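Local coordinates for protein HTH-type transcriptional repressor PhnF (Mycobacterium smegmatis, PDB 3F8M) that represses the phnDCE operon for phosphate uptake when phosphate is available, binding DNA as a GntR-family winged helix-turn-helix regulator, at residues S166-I171 with A220-R225; P205-N210 with D231-T236; Q130-L135 with D191-A196; R25-M30 with D63-R68. All blocks are in the same frame, centred on the assembly; numbering follows the deposited sequence. Where two conformers were deposited one is given.

Contact 1: residues S166-I171 with A220-R225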
loop_
_atom_site.group_PDB
_atom_site.type_symbol
_atom_site.label_atom_id
_atom_site.label_comp_id
_atom_site.label_asym_id
_atom_site.label_seq_id
_atom_site.Cartn_x
_atom_site.Cartn_y
_atom_site.Cartn_z
ATOM N N SER A 166 -18.875 5.146 11.731
ATOM C CA SER A 166 -18.312 5.414 10.398
ATOM C C SER A 166 -18.742 6.811 9.911
ATOM O O SER A 166 -19.936 7.105 9.803
ATOM C CB SER A 166 -18.760 4.333 9.401
ATOM O OG SER A 166 -18.634 4.806 8.079
ATOM N N LEU A 167 -17.763 7.669 9.602
ATOM C CA LEU A 167 -18.076 8.967 8.998
ATOM C C LEU A 167 -18.672 8.763 7.589
ATOM O O LEU A 167 -19.559 9.539 7.146
ATOM C CB LEU A 167 -16.803 9.835 8.902
ATOM C CG LEU A 167 -16.957 11.247 8.351
ATOM C CD1 LEU A 167 -17.968 12.109 9.170
ATOM C CD2 LEU A 167 -15.592 11.922 8.283
ATOM N N TYR A 168 -18.229 7.718 6.882
ATOM C CA TYR A 168 -18.764 7.518 5.532
ATOM C C TYR A 168 -20.273 7.224 5.575
ATOM O O TYR A 168 -21.049 7.706 4.731
ATOM C CB TYR A 168 -18.013 6.377 4.842
ATOM C CG TYR A 168 -16.648 6.769 4.288
ATOM C CD1 TYR A 168 -15.954 7.880 4.770
ATOM C CD2 TYR A 168 -16.030 5.989 3.306
ATOM C CE1 TYR A 168 -14.711 8.235 4.261
ATOM C CE2 TYR A 168 -14.767 6.320 2.819
ATOM C CZ TYR A 168 -14.125 7.451 3.286
ATOM O OH TYR A 168 -12.895 7.785 2.759
ATOM N N ALA A 169 -20.699 6.478 6.582
ATOM C CA ALA A 169 -22.142 6.171 6.732
ATOM C C ALA A 169 -22.923 7.450 7.041
ATOM O O ALA A 169 -24.012 7.686 6.500
ATOM C CB ALA A 169 -22.362 5.107 7.830
ATOM N N GLU A 170 -22.335 8.300 7.875
ATOM C CA GLU A 170 -22.964 9.579 8.191
ATOM C C GLU A 170 -23.074 10.468 6.972
ATOM O O GLU A 170 -24.094 11.133 6.765
ATOM C CB GLU A 170 -22.213 10.298 9.322
ATOM C CG GLU A 170 -22.672 11.767 9.531
ATOM C CD GLU A 170 -24.039 11.861 10.200
ATOM O OE1 GLU A 170 -24.435 10.866 10.827
ATOM O OE2 GLU A 170 -24.685 12.926 10.128
ATOM N N ILE A 171 -22.015 10.514 6.180
ATOM C CA ILE A 171 -22.044 11.304 4.959
ATOM C C ILE A 171 -23.066 10.733 3.955
ATOM O O ILE A 171 -23.851 11.493 3.351
ATOM C CB ILE A 171 -20.611 11.540 4.376
ATOM C CG1 ILE A 171 -19.830 12.482 5.286
ATOM C CG2 ILE A 171 -20.687 12.088 2.889
ATOM C CD1 ILE A 171 -18.302 12.661 4.997
ATOM N N ALA A 220 -15.840 17.462 -4.154
ATOM C CA ALA A 220 -15.011 16.848 -3.102
ATOM C C ALA A 220 -15.801 16.709 -1.793
ATOM O O ALA A 220 -16.505 17.609 -1.380
ATOM C CB ALA A 220 -13.727 17.618 -2.884
ATOM N N ILE A 221 -15.668 15.546 -1.173
ATOM C CA ILE A 221 -16.334 15.227 0.099
ATOM C C ILE A 221 -15.367 15.521 1.274
ATOM O O ILE A 221 -15.781 16.049 2.313
ATOM C CB ILE A 221 -16.766 13.723 0.073
ATOM C CG1 ILE A 221 -17.870 13.480 -0.977
ATOM C CG2 ILE A 221 -17.200 13.162 1.461
ATOM C CD1 ILE A 221 -18.121 11.935 -1.252
ATOM N N GLU A 222 -14.094 15.143 1.102
ATOM C CA GLU A 222 -13.106 15.100 2.202
ATOM C C GLU A 222 -11.716 15.005 1.601
ATOM O O GLU A 222 -11.544 14.605 0.430
ATOM C CB GLU A 222 -13.289 13.839 3.086
ATOM C CG GLU A 222 -13.096 12.552 2.243
ATOM C CD GLU A 222 -12.985 11.251 3.001
ATOM O OE1 GLU A 222 -12.888 11.241 4.258
ATOM O OE2 GLU A 222 -12.949 10.227 2.288
ATOM N N GLN A 223 -10.738 15.418 2.389
ATOM C CA GLN A 223 -9.356 14.989 2.157
ATOM C C GLN A 223 -8.974 14.285 3.443
ATOM O O GLN A 223 -9.070 14.878 4.539
ATOM C CB GLN A 223 -8.443 16.210 1.901
ATOM C CG GLN A 223 -7.036 15.798 1.378
ATOM C CD GLN A 223 -6.125 15.205 2.440
ATOM O OE1 GLN A 223 -6.065 15.697 3.573
ATOM N NE2 GLN A 223 -5.369 14.149 2.066
ATOM N N ARG A 224 -8.495 13.036 3.341
ATOM C CA ARG A 224 -8.251 12.252 4.543
ATOM C C ARG A 224 -6.793 11.747 4.493
ATOM O O ARG A 224 -6.352 11.159 3.462
ATOM C CB ARG A 224 -9.284 11.091 4.614
ATOM C CG ARG A 224 -9.196 10.152 5.924
ATOM C CD ARG A 224 -10.206 8.990 5.834
ATOM N NE ARG A 224 -9.709 7.976 4.902
ATOM C CZ ARG A 224 -10.320 6.837 4.558
ATOM N NH1 ARG A 224 -11.522 6.494 5.022
ATOM N NH2 ARG A 224 -9.715 6.024 3.709
ATOM N N ARG A 225 -6.082 11.957 5.601
ATOM C CA ARG A 225 -4.745 11.404 5.829
ATOM C C ARG A 225 -4.879 10.296 6.876
ATOM O O ARG A 225 -5.430 10.521 7.968
ATOM C CB ARG A 225 -3.841 12.515 6.348
ATOM C CG ARG A 225 -2.371 12.101 6.606
ATOM C CD ARG A 225 -1.702 13.204 7.402
ATOM N NE ARG A 225 -0.275 13.000 7.598
ATOM C CZ ARG A 225 0.313 12.448 8.661
ATOM N NH1 ARG A 225 -0.378 11.956 9.683
ATOM N NH2 ARG A 225 1.651 12.367 8.670
#

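Contact 2: residues P205-N210 with D231-T236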
loop_
_atom_site.group_PDB
_atom_site.type_symbol
_atom_site.label_atom_id
_atom_site.label_comp_id
_atom_site.label_asym_id
_atom_site.label_seq_id
_atom_site.Cartn_x
_atom_site.Cartn_y
_atom_site.Cartn_z
ATOM N N PRO A 205 7.761 1.344 11.362
ATOM C CA PRO A 205 7.301 1.531 9.986
ATOM C C PRO A 205 5.772 1.768 9.914
ATOM O O PRO A 205 5.003 1.022 10.562
ATOM C CB PRO A 205 7.692 0.228 9.294
ATOM C CG PRO A 205 8.805 -0.301 10.155
ATOM C CD PRO A 205 8.463 0.059 11.539
ATOM N N MET A 206 5.389 2.821 9.181
ATOM C CA MET A 206 3.974 3.221 8.955
ATOM C C MET A 206 3.588 3.229 7.482
ATOM O O MET A 206 4.425 3.433 6.611
ATOM C CB MET A 206 3.708 4.653 9.481
ATOM C CG MET A 206 4.429 5.073 10.750
ATOM S SD MET A 206 3.873 4.156 12.180
ATOM C CE MET A 206 2.197 4.475 12.238
ATOM N N PHE A 207 2.299 3.028 7.205
ATOM C CA PHE A 207 1.681 3.330 5.945
ATOM C C PHE A 207 1.137 4.773 6.108
ATOM O O PHE A 207 0.629 5.107 7.173
ATOM C CB PHE A 207 0.450 2.493 5.744
ATOM C CG PHE A 207 0.688 1.119 5.154
ATOM C CD1 PHE A 207 1.039 0.971 3.806
ATOM C CD2 PHE A 207 0.430 -0.009 5.925
ATOM C CE1 PHE A 207 1.202 -0.307 3.245
ATOM C CE2 PHE A 207 0.594 -1.305 5.365
ATOM C CZ PHE A 207 0.975 -1.424 4.038
ATOM N N LEU A 208 1.252 5.566 5.048
ATOM C CA LEU A 208 0.690 6.931 5.003
ATOM C C LEU A 208 -0.157 7.015 3.752
ATOM O O LEU A 208 0.362 6.975 2.620
ATOM C CB LEU A 208 1.832 7.987 5.033
ATOM C CG LEU A 208 1.261 9.405 4.797
ATOM C CD1 LEU A 208 0.327 9.761 5.926
ATOM C CD2 LEU A 208 2.335 10.478 4.568
ATOM N N LEU A 209 -1.473 7.010 3.936
ATOM C CA LEU A 209 -2.407 7.144 2.834
ATOM C C LEU A 209 -2.986 8.532 2.809
ATOM O O LEU A 209 -3.334 9.062 3.846
ATOM C CB LEU A 209 -3.580 6.176 2.968
ATOM C CG LEU A 209 -3.195 4.821 2.406
ATOM C CD1 LEU A 209 -2.327 4.150 3.431
ATOM C CD2 LEU A 209 -4.410 4.016 2.086
ATOM N N ASN A 210 -3.114 9.079 1.615
ATOM C CA ASN A 210 -3.805 10.351 1.415
ATOM C C ASN A 210 -4.908 10.146 0.437
ATOM O O ASN A 210 -4.669 9.627 -0.655
ATOM C CB ASN A 210 -2.818 11.408 0.903
ATOM C CG ASN A 210 -2.044 12.000 2.017
ATOM O OD1 ASN A 210 -2.625 12.663 2.894
ATOM N ND2 ASN A 210 -0.750 11.681 2.080
ATOM N N ASP A 231 2.789 -2.881 11.216
ATOM C CA ASP A 231 2.640 -4.169 11.947
ATOM C C ASP A 231 1.189 -4.503 12.331
ATOM O O ASP A 231 0.904 -5.615 12.815
ATOM C CB ASP A 231 3.615 -4.269 13.139
ATOM C CG ASP A 231 3.404 -3.200 14.207
ATOM O OD1 ASP A 231 2.420 -2.393 14.147
ATOM O OD2 ASP A 231 4.267 -3.134 15.106
ATOM N N ARG A 232 0.250 -3.594 12.051
ATOM C CA ARG A 232 -1.136 -3.868 12.400
ATOM C C ARG A 232 -2.078 -3.776 11.209
ATOM O O ARG A 232 -3.308 -3.960 11.333
ATOM C CB ARG A 232 -1.585 -2.968 13.586
ATOM C CG ARG A 232 -1.111 -3.522 14.957
ATOM C CD ARG A 232 -0.830 -2.473 16.031
ATOM N NE ARG A 232 -0.035 -3.014 17.151
ATOM C CZ ARG A 232 0.257 -2.360 18.281
ATOM N NH1 ARG A 232 -0.193 -1.103 18.512
ATOM N NH2 ARG A 232 1.001 -2.976 19.216
ATOM N N MET A 233 -1.531 -3.526 10.024
ATOM C CA MET A 233 -2.414 -3.297 8.915
ATOM C C MET A 233 -1.882 -3.873 7.622
ATOM O O MET A 233 -0.679 -3.748 7.338
ATOM C CB MET A 233 -2.658 -1.780 8.794
ATOM C CG MET A 233 -3.417 -1.346 7.548
ATOM S SD MET A 233 -5.160 -1.842 7.617
ATOM C CE MET A 233 -5.525 -1.489 9.347
ATOM N N THR A 234 -2.768 -4.488 6.853
ATOM C CA THR A 234 -2.495 -4.904 5.478
ATOM C C THR A 234 -3.553 -4.319 4.591
ATOM O O THR A 234 -4.721 -4.359 4.944
ATOM C CB THR A 234 -2.552 -6.441 5.335
ATOM O OG1 THR A 234 -1.548 -7.008 6.164
ATOM C CG2 THR A 234 -2.314 -6.853 3.934
ATOM N N PHE A 235 -3.170 -3.793 3.430
ATOM C CA PHE A 235 -4.149 -3.394 2.435
ATOM C C PHE A 235 -4.239 -4.388 1.307
ATOM O O PHE A 235 -3.230 -4.940 0.895
ATOM C CB PHE A 235 -3.815 -2.012 1.895
ATOM C CG PHE A 235 -4.025 -0.930 2.896
ATOM C CD1 PHE A 235 -5.318 -0.514 3.215
ATOM C CD2 PHE A 235 -2.961 -0.367 3.547
ATOM C CE1 PHE A 235 -5.523 0.460 4.149
ATOM C CE2 PHE A 235 -3.163 0.605 4.500
ATOM C CZ PHE A 235 -4.444 1.023 4.793
ATOM N N THR A 236 -5.454 -4.622 0.832
ATOM C CA THR A 236 -5.719 -5.513 -0.283
ATOM C C THR A 236 -6.460 -4.732 -1.359
ATOM O O THR A 236 -7.242 -3.819 -1.067
ATOM C CB THR A 236 -6.588 -6.725 0.102
ATOM O OG1 THR A 236 -7.932 -6.289 0.316
ATOM C CG2 THR A 236 -6.065 -7.430 1.369
HETATM O O HOH W 1 5.260 -1.323 11.851
#

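Contact 3: residues Q130-L135 with D191-A196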
loop_
_atom_site.group_PDB
_atom_site.type_symbol
_atom_site.label_atom_id
_atom_site.label_comp_id
_atom_site.label_asym_id
_atom_site.label_seq_id
_atom_site.Cartn_x
_atom_site.Cartn_y
_atom_site.Cartn_z
ATOM N N GLN A 130 -12.051 19.745 10.865
ATOM C CA GLN A 130 -11.130 18.576 10.870
ATOM C C GLN A 130 -11.480 17.637 12.002
ATOM O O GLN A 130 -11.635 18.076 13.144
ATOM C CB GLN A 130 -9.694 19.038 11.053
ATOM C CG GLN A 130 -8.670 17.871 11.170
ATOM C CD GLN A 130 -7.257 18.373 11.314
ATOM O OE1 GLN A 130 -6.609 18.656 10.318
ATOM N NE2 GLN A 130 -6.763 18.448 12.541
ATOM N N LEU A 131 -11.609 16.348 11.666
ATOM C CA LEU A 131 -11.867 15.328 12.624
ATOM C C LEU A 131 -10.589 14.482 12.710
ATOM O O LEU A 131 -10.092 13.971 11.685
ATOM C CB LEU A 131 -13.000 14.421 12.151
ATOM C CG LEU A 131 -13.243 13.167 13.021
ATOM C CD1 LEU A 131 -13.567 13.503 14.513
ATOM C CD2 LEU A 131 -14.338 12.315 12.384
ATOM N N GLU A 132 -10.077 14.323 13.927
ATOM C CA GLU A 132 -8.930 13.408 14.153
ATOM C C GLU A 132 -9.337 12.335 15.109
ATOM O O GLU A 132 -9.967 12.601 16.135
ATOM C CB GLU A 132 -7.751 14.111 14.770
ATOM C CG GLU A 132 -6.883 14.831 13.837
ATOM C CD GLU A 132 -5.388 14.777 14.255
ATOM O OE1 GLU A 132 -5.060 15.092 15.430
ATOM O OE2 GLU A 132 -4.565 14.493 13.366
ATOM N N ARG A 133 -9.033 11.091 14.740
ATOM C CA ARG A 133 -9.431 9.943 15.528
ATOM C C ARG A 133 -8.279 8.930 15.457
ATOM O O ARG A 133 -7.525 8.889 14.466
ATOM C CB ARG A 133 -10.672 9.292 14.941
ATOM C CG ARG A 133 -11.952 10.173 15.071
ATOM C CD ARG A 133 -13.218 9.448 14.688
ATOM N NE ARG A 133 -13.296 8.929 13.334
ATOM C CZ ARG A 133 -14.392 8.330 12.858
ATOM N NH1 ARG A 133 -14.408 7.852 11.625
ATOM N NH2 ARG A 133 -15.455 8.198 13.626
ATOM N N VAL A 134 -8.203 8.108 16.500
ATOM C CA VAL A 134 -7.331 6.933 16.538
ATOM C C VAL A 134 -8.178 5.670 16.314
ATOM O O VAL A 134 -9.247 5.517 16.915
ATOM C CB VAL A 134 -6.577 6.856 17.898
ATOM C CG1 VAL A 134 -5.713 5.597 18.003
ATOM C CG2 VAL A 134 -5.725 8.099 18.137
ATOM N N LEU A 135 -7.691 4.781 15.472
ATOM C CA LEU A 135 -8.326 3.503 15.194
ATOM C C LEU A 135 -7.637 2.452 16.081
ATOM O O LEU A 135 -6.416 2.515 16.282
ATOM C CB LEU A 135 -8.100 3.170 13.721
ATOM C CG LEU A 135 -8.663 4.153 12.660
ATOM C CD1 LEU A 135 -8.542 3.660 11.197
ATOM C CD2 LEU A 135 -10.120 4.594 12.946
ATOM N N ASP A 191 6.235 11.049 13.663
ATOM C CA ASP A 191 6.813 12.121 14.461
ATOM C C ASP A 191 6.487 11.901 15.959
ATOM O O ASP A 191 5.821 10.917 16.298
ATOM C CB ASP A 191 6.390 13.496 13.914
ATOM C CG ASP A 191 4.919 13.821 14.137
ATOM O OD1 ASP A 191 4.240 13.235 14.991
ATOM O OD2 ASP A 191 4.446 14.761 13.479
ATOM N N ALA A 192 6.986 12.764 16.847
ATOM C CA ALA A 192 6.870 12.541 18.293
ATOM C C ALA A 192 5.403 12.395 18.781
ATOM O O ALA A 192 5.080 11.529 19.603
ATOM C CB ALA A 192 7.631 13.643 19.089
ATOM N N ARG A 193 4.515 13.225 18.243
ATOM C CA ARG A 193 3.129 13.144 18.618
ATOM C C ARG A 193 2.493 11.846 18.110
ATOM O O ARG A 193 1.741 11.213 18.837
ATOM C CB ARG A 193 2.371 14.328 18.056
ATOM C CG ARG A 193 0.903 14.251 18.371
ATOM C CD ARG A 193 0.172 15.512 17.929
ATOM N NE ARG A 193 -1.240 15.427 18.298
ATOM C CZ ARG A 193 -2.246 15.413 17.433
ATOM N NH1 ARG A 193 -1.976 15.527 16.132
ATOM N NH2 ARG A 193 -3.512 15.298 17.872
ATOM N N GLU A 194 2.756 11.506 16.849
ATOM C CA GLU A 194 2.134 10.320 16.233
ATOM C C GLU A 194 2.579 9.039 16.970
ATOM O O GLU A 194 1.796 8.075 17.163
ATOM C CB GLU A 194 2.470 10.251 14.750
ATOM C CG GLU A 194 1.779 11.379 13.877
ATOM C CD GLU A 194 2.408 11.554 12.510
ATOM O OE1 GLU A 194 3.592 11.185 12.317
ATOM O OE2 GLU A 194 1.713 12.055 11.587
ATOM N N ALA A 195 3.846 9.047 17.362
ATOM C CA ALA A 195 4.416 7.919 18.075
ATOM C C ALA A 195 3.735 7.766 19.417
ATOM O O ALA A 195 3.300 6.657 19.751
ATOM C CB ALA A 195 5.915 8.095 18.230
ATOM N N ALA A 196 3.547 8.870 20.151
ATOM C CA ALA A 196 2.861 8.827 21.432
ATOM C C ALA A 196 1.397 8.365 21.333
ATOM O O ALA A 196 0.928 7.580 22.207
ATOM C CB ALA A 196 2.963 10.179 22.150
#

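Contact 4: residues R25-M30 with D63-R68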
loop_
_atom_site.group_PDB
_atom_site.type_symbol
_atom_site.label_atom_id
_atom_site.label_comp_id
_atom_site.label_asym_id
_atom_site.label_seq_id
_atom_site.Cartn_x
_atom_site.Cartn_y
_atom_site.Cartn_z
ATOM N N ARG A 25 -10.109 -24.143 17.199
ATOM C CA ARG A 25 -10.481 -24.311 18.599
ATOM C C ARG A 25 -9.282 -24.111 19.532
ATOM O O ARG A 25 -9.415 -23.477 20.585
ATOM C CB ARG A 25 -11.114 -25.687 18.828
ATOM C CG ARG A 25 -11.659 -25.904 20.253
ATOM C CD ARG A 25 -12.286 -27.287 20.420
ATOM N NE ARG A 25 -13.344 -27.551 19.435
ATOM C CZ ARG A 25 -13.161 -28.128 18.243
ATOM N NH1 ARG A 25 -11.948 -28.514 17.861
ATOM N NH2 ARG A 25 -14.194 -28.318 17.426
ATOM N N MET A 26 -8.121 -24.653 19.168
ATOM C CA MET A 26 -6.920 -24.383 19.976
ATOM C C MET A 26 -6.689 -22.881 20.041
ATOM O O MET A 26 -6.573 -22.314 21.143
ATOM C CB MET A 26 -5.685 -25.096 19.430
ATOM C CG MET A 26 -5.631 -26.576 19.777
ATOM S SD MET A 26 -4.353 -27.330 18.783
ATOM C CE MET A 26 -2.858 -26.711 19.543
ATOM N N LEU A 27 -6.678 -22.242 18.864
ATOM C CA LEU A 27 -6.428 -20.805 18.751
ATOM C C LEU A 27 -7.351 -19.961 19.621
ATOM O O LEU A 27 -6.900 -18.969 20.195
ATOM C CB LEU A 27 -6.495 -20.338 17.298
ATOM C CG LEU A 27 -5.164 -20.327 16.552
ATOM C CD1 LEU A 27 -5.386 -19.946 15.097
ATOM C CD2 LEU A 27 -4.130 -19.394 17.214
ATOM N N ASP A 28 -8.625 -20.355 19.740
ATOM C CA ASP A 28 -9.574 -19.629 20.617
ATOM C C ASP A 28 -9.126 -19.550 22.081
ATOM O O ASP A 28 -9.403 -18.566 22.778
ATOM C CB ASP A 28 -10.979 -20.250 20.564
ATOM C CG ASP A 28 -12.001 -19.446 21.376
ATOM O OD1 ASP A 28 -12.234 -18.265 21.027
ATOM O OD2 ASP A 28 -12.554 -19.976 22.373
ATOM N N GLY A 29 -8.459 -20.607 22.542
ATOM C CA GLY A 29 -8.049 -20.728 23.933
ATOM C C GLY A 29 -6.655 -20.240 24.263
ATOM O O GLY A 29 -6.274 -20.202 25.435
ATOM N N MET A 30 -5.881 -19.877 23.253
ATOM C CA MET A 30 -4.495 -19.495 23.483
ATOM C C MET A 30 -4.341 -17.979 23.507
ATOM O O MET A 30 -5.226 -17.254 23.048
ATOM C CB MET A 30 -3.582 -20.111 22.414
ATOM C CG MET A 30 -3.590 -21.648 22.392
ATOM S SD MET A 30 -2.947 -22.421 20.879
ATOM C CE MET A 30 -1.152 -22.365 21.147
ATOM N N ASP A 63 -2.814 -16.317 6.745
ATOM C CA ASP A 63 -3.934 -15.597 7.359
ATOM C C ASP A 63 -3.513 -14.646 8.530
ATOM O O ASP A 63 -4.352 -13.916 9.100
ATOM C CB ASP A 63 -4.924 -16.650 7.873
ATOM C CG ASP A 63 -6.394 -16.281 7.644
ATOM O OD1 ASP A 63 -6.735 -15.528 6.692
ATOM O OD2 ASP A 63 -7.229 -16.766 8.443
ATOM N N GLY A 64 -2.236 -14.671 8.908
ATOM C CA GLY A 64 -1.704 -13.730 9.914
ATOM C C GLY A 64 -2.032 -14.105 11.354
ATOM O O GLY A 64 -1.775 -13.331 12.298
ATOM N N ARG A 65 -2.538 -15.317 11.529
ATOM C CA ARG A 65 -3.043 -15.766 12.807
ATOM C C ARG A 65 -1.989 -16.447 13.670
ATOM O O ARG A 65 -2.178 -16.596 14.885
ATOM C CB ARG A 65 -4.242 -16.685 12.597
ATOM C CG ARG A 65 -5.446 -15.972 11.985
ATOM C CD ARG A 65 -6.609 -16.916 11.811
ATOM N NE ARG A 65 -7.277 -17.166 13.084
ATOM C CZ ARG A 65 -8.106 -18.189 13.321
ATOM N NH1 ARG A 65 -8.381 -19.072 12.357
ATOM N NH2 ARG A 65 -8.668 -18.328 14.528
ATOM N N VAL A 66 -0.886 -16.856 13.037
ATOM C CA VAL A 66 0.250 -17.441 13.720
ATOM C C VAL A 66 1.502 -16.910 13.074
ATOM O O VAL A 66 1.450 -16.294 11.988
ATOM C CB VAL A 66 0.247 -19.018 13.677
ATOM C CG1 VAL A 66 -1.029 -19.557 14.269
ATOM C CG2 VAL A 66 0.516 -19.557 12.236
ATOM N N GLU A 67 2.640 -17.116 13.721
ATOM C CA GLU A 67 3.892 -16.710 13.130
ATOM C C GLU A 67 4.984 -17.646 13.629
ATOM O O GLU A 67 4.768 -18.333 14.616
ATOM C CB GLU A 67 4.217 -15.270 13.522
ATOM C CG GLU A 67 4.726 -15.083 14.935
ATOM C CD GLU A 67 4.666 -13.619 15.334
ATOM O OE1 GLU A 67 4.420 -12.758 14.453
ATOM O OE2 GLU A 67 4.840 -13.335 16.518
ATOM N N ARG A 68 6.133 -17.675 12.949
ATOM C CA ARG A 68 7.261 -18.487 13.404
ATOM C C ARG A 68 8.096 -17.761 14.454
ATOM O O ARG A 68 8.251 -16.543 14.407
ATOM C CB ARG A 68 8.151 -18.903 12.234
ATOM C CG ARG A 68 7.396 -19.609 11.101
ATOM C CD ARG A 68 7.264 -21.122 11.292
ATOM N NE ARG A 68 6.892 -21.756 10.018
ATOM C CZ ARG A 68 5.708 -22.306 9.736
ATOM N NH1 ARG A 68 4.731 -22.349 10.635
ATOM N NH2 ARG A 68 5.499 -22.840 8.539
#

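Contact 1: residues S166-I171 with A220-R225
The phenol oxygen of Tyr168 lies among three polar groups. It donates to the carboxylate of Glu222 in a very short hydrogen bond, OH to OE2 2.5 Å, and Arg211 of the adjacent strand 206-214 gives it a second hydrogen bond. The third neighbour is Arg224: its NH1 is 2.9 Å from Tyr168 OH, but the angle is too poor for a bond, because the hydroxyl sits above the guanidinium face, toward its rim. Ring and guanidinium are nearly parallel, their planes 6° apart, whereas the Glu222 carboxylate is turned 69° from the ring. Glu222 reaches from the strand toward the helix with CG between its backbone N and carbonyl carbon and an extended chain beyond, and Ser213 also bonds to OE2. The nearby positive charges of Arg211 and Arg224 would favour the ionised carboxylate. Next to the polar group the contact turns apolar. Ile171 CD1 packs 3.7 Å from Ile221 CG2, and Ile176 touches both isoleucines, while Phe178 stacks on the Tyr168 ring. At the start of the helix, Ser166 OG accepts from Ala169 N at 3.0 Å, an N-cap. Helix 167-171 runs almost antiparallel to strand 220-225, at 167°, with the axes 11.0 Å apart. A helix packed along an antiparallel sheet in this way is part of the alpha/beta fold of the UTRA domain.

Contact 2: residues P205-N210 with D231-T236
Strands 206-210 and 233-236 pass at 45° with their axes 9.1 Å apart, nearest at Phe207 and Met233, a spacing bridged by side chains and not by a ladder. The main joint is a T-shaped pair of phenylalanines: the edge of Phe235 points at the face of Phe207, centroids 5.1 Å apart and planes at 82°. Phe235 CD2 stands over the centre of the Phe207 ring. The Phe207 edge faces the other strand's backbone, where its CE2 lies 3.4 Å from Met233 O, in the plane of the ring. Both aromatic groups leave their strands with CG anti to the carbonyl carbon, a shared torsion with which the two side chains pass each other from their separate strands. Phe235 is itself sandwiched. Leu209 sets CD2 against one face, 4.0 Å from Phe235 CZ, and Met233 SD lies over the opposite face, toward the rim. Where the segments begin, a water donates to Pro205 O at 2.7 Å and accepts a weak bond from Asp231 N. Leu84 touches both Leu209 and Phe235, and Tyr228 adds a further edge-to-face ring to Phe235. Phe235 and Thr236 also pair antiparallel with a strand of the second subunit, whose Asp186 is hydrogen-bonded to Thr234. The arrangement is thus an aromatic core placed where the UTRA-domain sheet runs on across the dimer interface.

Contact 3: residues Q130-L135 with D191-A196
A single salt bridge from Glu132 to Arg193 ties strand 130-135 of the UTRA-domain sheet to helix 192-196, and the two ends of that bridge differ sharply in their surroundings. Glu132 belongs to the packed side: it is buried, its OE2 bonded to Thr146 and its side chain against Leu144 of the neighbouring strand 140-150. Arg193 is the loose partner, on the solvent-facing side of the helix, where it crosses to the sheet and leans on Val105. Its chain is extended from CG to NE, with CG anti to the backbone N (chi1 177°), which gives the length needed to reach from the helix to the strand. Apart from this pair the segments do not touch, and only 71 Å² is buried between them. The helix start is secured independently by a capping box: Glu194 N gives to Asp191 OD1 at 2.9 Å, and Asp191 N returns a bond to Glu194 OE1 at 3.0 Å. Across the contact the guanidinium meets the carboxylate nearly coplanar, 21° apart, and end-on. Both terminal nitrogens converge on one oxygen: NH2 lies 2.9 Å from Glu132 OE1, nearly along its C-O direction, and NH1 3.2 Å from the same OE1, on the syn lone pair.

Contact 4: residues R25-M30 with D63-R68
Leu27, near the end of helix 15-29, meets the 63-68 segment at two points, Arg65 and Val66. That segment opens as helix 50-62 stops. Gly64, with a positive phi of 79°, is the first residue to depart from helical geometry, and two bonds back into the last turn make a Schellman motif, so the chain can turn toward the strand that follows. Arg65 comes next and supplies the larger part of the contact. Its chain, bent at chi3 (77°), lays the guanidinium over Leu27, and Leu27 CD1 stands above the centre of that flat group, 3.7 Å from Arg65 CZ. CB of Leu27 is 4.1 Å from Arg65 NH2. A methyl group thus packs on the guanidinium face. Asp24, one turn back on the same helix, takes NH1 in a salt bridge, which holds the group over the leucine. Val66 starts strand 66-69 and is buried, in part against Leu61. The other Leu27 methyl, CD2, is 4.3 Å from Val66 CG1, a looser apolar touch, and it also lies 4.1 Å from Arg65 O. Leu60 of helix 50-62 and Phe36 close around Leu27 and Val66, so the leucine sits where both helices and the strand meet. Further along, Glu67 pairs through its backbone with Val74 of strand 72-75, the other half of a two-stranded hairpin. First helix, a later helix from the predicted helix-turn-helix region, and hairpin wing packed about one core are characteristic of the winged helix-turn-helix of GntR regulators.

How the contacts relate
Along the chain contact 4 comes first and closes before the others open; it lies in the GntR-type DNA-binding region, with its centre about 35 Å from that of contact 1, 30 Å from contact 3 and 22 Å from contact 2. The other three share the UTRA domain. Contacts 1 and 3 cross in sequence, as do contacts 1 and 2, whereas contact 3 closes before contact 2 opens. All three reach the same antiparallel sheet, contact 2 through strand 206-214, which lies beside strand 220-229 in it. Arg225 of contact 1 forms a salt bridge with Glu194 of contact 3. The DNA-binding contact does not touch the other three, consistent with separate domains, and contact 2 borders the second subunit.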